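Local coordinates for protein TCR alpha chain (Gallus gallus, PDB 6LIR) that pairs with the TCR beta chain to form the chicken alpha-beta T-cell receptor, which probably recognises peptide antigen on MHC molecules, at residues Gln31-Leu36 with Leu97-Gly102. Numbering follows the deposited sequence.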
loop_
_atom_site.group_PDB
_atom_site.type_symbol
_atom_site.label_atom_id
_atom_site.label_comp_id
_atom_site.label_asym_id
_atom_site.label_seq_id
_atom_site.Cartn_x
_atom_site.Cartn_y
_atom_site.Cartn_z
ATOM N N GLN A 31 14.064 17.785 -0.394
ATOM C CA GLN A 31 12.856 17.407 -1.101
ATOM C C GLN A 31 12.049 16.480 -0.213
ATOM O O GLN A 31 12.594 15.779 0.644
ATOM C CB GLN A 31 13.155 16.696 -2.428
ATOM C CG GLN A 31 13.853 17.558 -3.458
ATOM C CD GLN A 31 14.719 16.744 -4.399
ATOM O OE1 GLN A 31 15.894 17.052 -4.596
ATOM N NE2 GLN A 31 14.143 15.697 -4.983
ATOM N N TRP A 32 10.745 16.457 -0.454
ATOM C CA TRP A 32 9.853 15.575 0.270
ATOM C C TRP A 32 8.990 14.840 -0.738
ATOM O O TRP A 32 8.556 15.418 -1.741
ATOM C CB TRP A 32 8.970 16.345 1.254
ATOM C CG TRP A 32 9.646 16.679 2.545
ATOM C CD1 TRP A 32 10.500 17.718 2.779
ATOM C CD2 TRP A 32 9.524 15.974 3.785
ATOM N NE1 TRP A 32 10.914 17.707 4.090
ATOM C CE2 TRP A 32 10.328 16.647 4.730
ATOM C CE3 TRP A 32 8.805 14.844 4.192
ATOM C CZ2 TRP A 32 10.435 16.228 6.055
ATOM C CZ3 TRP A 32 8.914 14.426 5.510
ATOM C CH2 TRP A 32 9.724 15.118 6.426
ATOM N N TYR A 33 8.755 13.564 -0.458
ATOM C CA TYR A 33 7.948 12.696 -1.295
ATOM C C TYR A 33 6.941 11.985 -0.406
ATOM O O TYR A 33 7.111 11.898 0.814
ATOM C CB TYR A 33 8.806 11.655 -2.036
ATOM C CG TYR A 33 9.772 12.219 -3.056
ATOM C CD1 TYR A 33 10.956 12.833 -2.662
ATOM C CD2 TYR A 33 9.510 12.112 -4.415
ATOM C CE1 TYR A 33 11.842 13.344 -3.596
ATOM C CE2 TYR A 33 10.388 12.618 -5.357
ATOM C CZ TYR A 33 11.553 13.232 -4.943
ATOM O OH TYR A 33 12.424 13.735 -5.884
ATOM N N ARG A 34 5.885 11.471 -1.026
ATOM C CA ARG A 34 4.940 10.638 -0.308
ATOM C C ARG A 34 4.574 9.449 -1.178
ATOM O O ARG A 34 4.427 9.572 -2.400
ATOM C CB ARG A 34 3.696 11.428 0.135
ATOM C CG ARG A 34 2.638 11.669 -0.915
ATOM C CD ARG A 34 1.403 12.258 -0.252
ATOM N NE ARG A 34 0.444 12.772 -1.222
ATOM C CZ ARG A 34 -0.691 13.381 -0.892
ATOM N NH1 ARG A 34 -1.006 13.557 0.388
ATOM N NH2 ARG A 34 -1.505 13.821 -1.840
ATOM N N GLN A 35 4.476 8.293 -0.548
ATOM C CA GLN A 35 4.185 7.043 -1.234
ATOM C C GLN A 35 2.826 6.556 -0.749
ATOM O O GLN A 35 2.692 6.072 0.380
ATOM C CB GLN A 35 5.261 5.992 -0.998
ATOM C CG GLN A 35 4.904 4.664 -1.642
ATOM C CD GLN A 35 5.657 3.489 -1.058
ATOM O OE1 GLN A 35 5.208 2.349 -1.158
ATOM N NE2 GLN A 35 6.815 3.755 -0.460
ATOM N N LEU A 36 1.827 6.732 -1.583
ATOM C CA LEU A 36 0.479 6.255 -1.343
ATOM C C LEU A 36 0.401 4.748 -1.597
ATOM O O LEU A 36 1.184 4.205 -2.381
ATOM C CB LEU A 36 -0.499 6.985 -2.256
ATOM C CG LEU A 36 -0.681 8.485 -2.018
ATOM C CD1 LEU A 36 -1.255 9.141 -3.262
ATOM C CD2 LEU A 36 -1.585 8.749 -0.815
ATOM N N LEU A 97 21.633 12.112 -3.744
ATOM C CA LEU A 97 20.423 12.307 -2.965
ATOM C C LEU A 97 20.320 11.173 -1.953
ATOM O O LEU A 97 20.494 10.003 -2.307
ATOM C CB LEU A 97 19.209 12.330 -3.894
ATOM C CG LEU A 97 17.847 12.770 -3.364
ATOM C CD1 LEU A 97 17.828 14.269 -3.125
ATOM C CD2 LEU A 97 16.744 12.369 -4.342
ATOM N N THR A 98 20.043 11.511 -0.695
ATOM C CA THR A 98 19.931 10.513 0.360
ATOM C C THR A 98 18.544 10.598 0.976
ATOM O O THR A 98 18.152 11.655 1.486
ATOM C CB THR A 98 21.010 10.711 1.428
ATOM O OG1 THR A 98 22.305 10.661 0.814
ATOM C CG2 THR A 98 20.920 9.618 2.476
ATOM N N PHE A 99 17.820 9.484 0.951
ATOM C CA PHE A 99 16.448 9.427 1.430
ATOM C C PHE A 99 16.388 9.094 2.913
ATOM O O PHE A 99 17.213 8.343 3.440
ATOM C CB PHE A 99 15.646 8.381 0.653
ATOM C CG PHE A 99 15.117 8.880 -0.655
ATOM C CD1 PHE A 99 13.880 9.500 -0.722
ATOM C CD2 PHE A 99 15.855 8.727 -1.818
ATOM C CE1 PHE A 99 13.390 9.963 -1.927
ATOM C CE2 PHE A 99 15.370 9.186 -3.028
ATOM C CZ PHE A 99 14.135 9.805 -3.083
ATOM N N GLY A 100 15.362 9.623 3.569
ATOM C CA GLY A 100 15.079 9.262 4.936
ATOM C C GLY A 100 14.379 7.924 5.022
ATOM O O GLY A 100 13.988 7.324 4.021
ATOM N N THR A 101 14.241 7.436 6.251
ATOM C CA THR A 101 13.633 6.131 6.470
ATOM C C THR A 101 12.126 6.139 6.238
ATOM O O THR A 101 11.521 5.064 6.179
ATOM C CB THR A 101 13.945 5.643 7.881
ATOM O OG1 THR A 101 13.833 6.736 8.797
ATOM C CG2 THR A 101 15.357 5.075 7.941
ATOM N N GLY A 102 11.504 7.311 6.125
ATOM C CA GLY A 102 10.085 7.390 5.853
ATOM C C GLY A 102 9.221 7.397 7.095
ATOM O O GLY A 102 9.479 6.650 8.045
#
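Over one face of the Tyr-33 ring stands Phe-99, whose CZ lies above that face, while the Phe-99 ring meets Tyr-33 with its own edge, Tyr-33 CD1 lying near the Phe-99 plane. The nearest approach is Tyr-33 CD1 to Phe-99 CE1, 3.8 Å. With centroids 5.6 Å apart and planes inclined at 55°, the pair is oblique, neither parallel nor perpendicular. In Tyr-33, CG is anti to the carbonyl carbon (chi1 -65°), which carries the ring toward 97-102 with one face turned to Phe-99 CZ. At its far end, Tyr-33 OH is hydrogen-bonded to the backbone N of Leu-99 of the TCR beta chain and comes within 2.8 Å of Gln-31 NE2.

A second, thinner touch joins Gln-31 and Leu-97, whose side chains run nearly perpendicular to one another. The amide oxygen of Gln-31 meets one methyl branch in van der Waals contact, OE1 to Leu-97 CD1 at 3.7 Å.

No hydrogen bond links the two segments, because strand 84-90 runs between them in the sheet: Gln-31 and Tyr-33 bond through their backbones to Ala-88 and Tyr-86. The four touching side chains therefore meet across this middle strand, Phe-99 resting on Ala-88. Phe-99 to Gly-102 form the Phe-Gly-X-Gly motif of V domains, and this sheet face pairs with the TCR beta chain, whose Tyr-32 packs edge-to-face with Phe-99; on the other face, Trp-32 enters the core against the Cys-20–Cys-87 disulfide, towards strand 16-21.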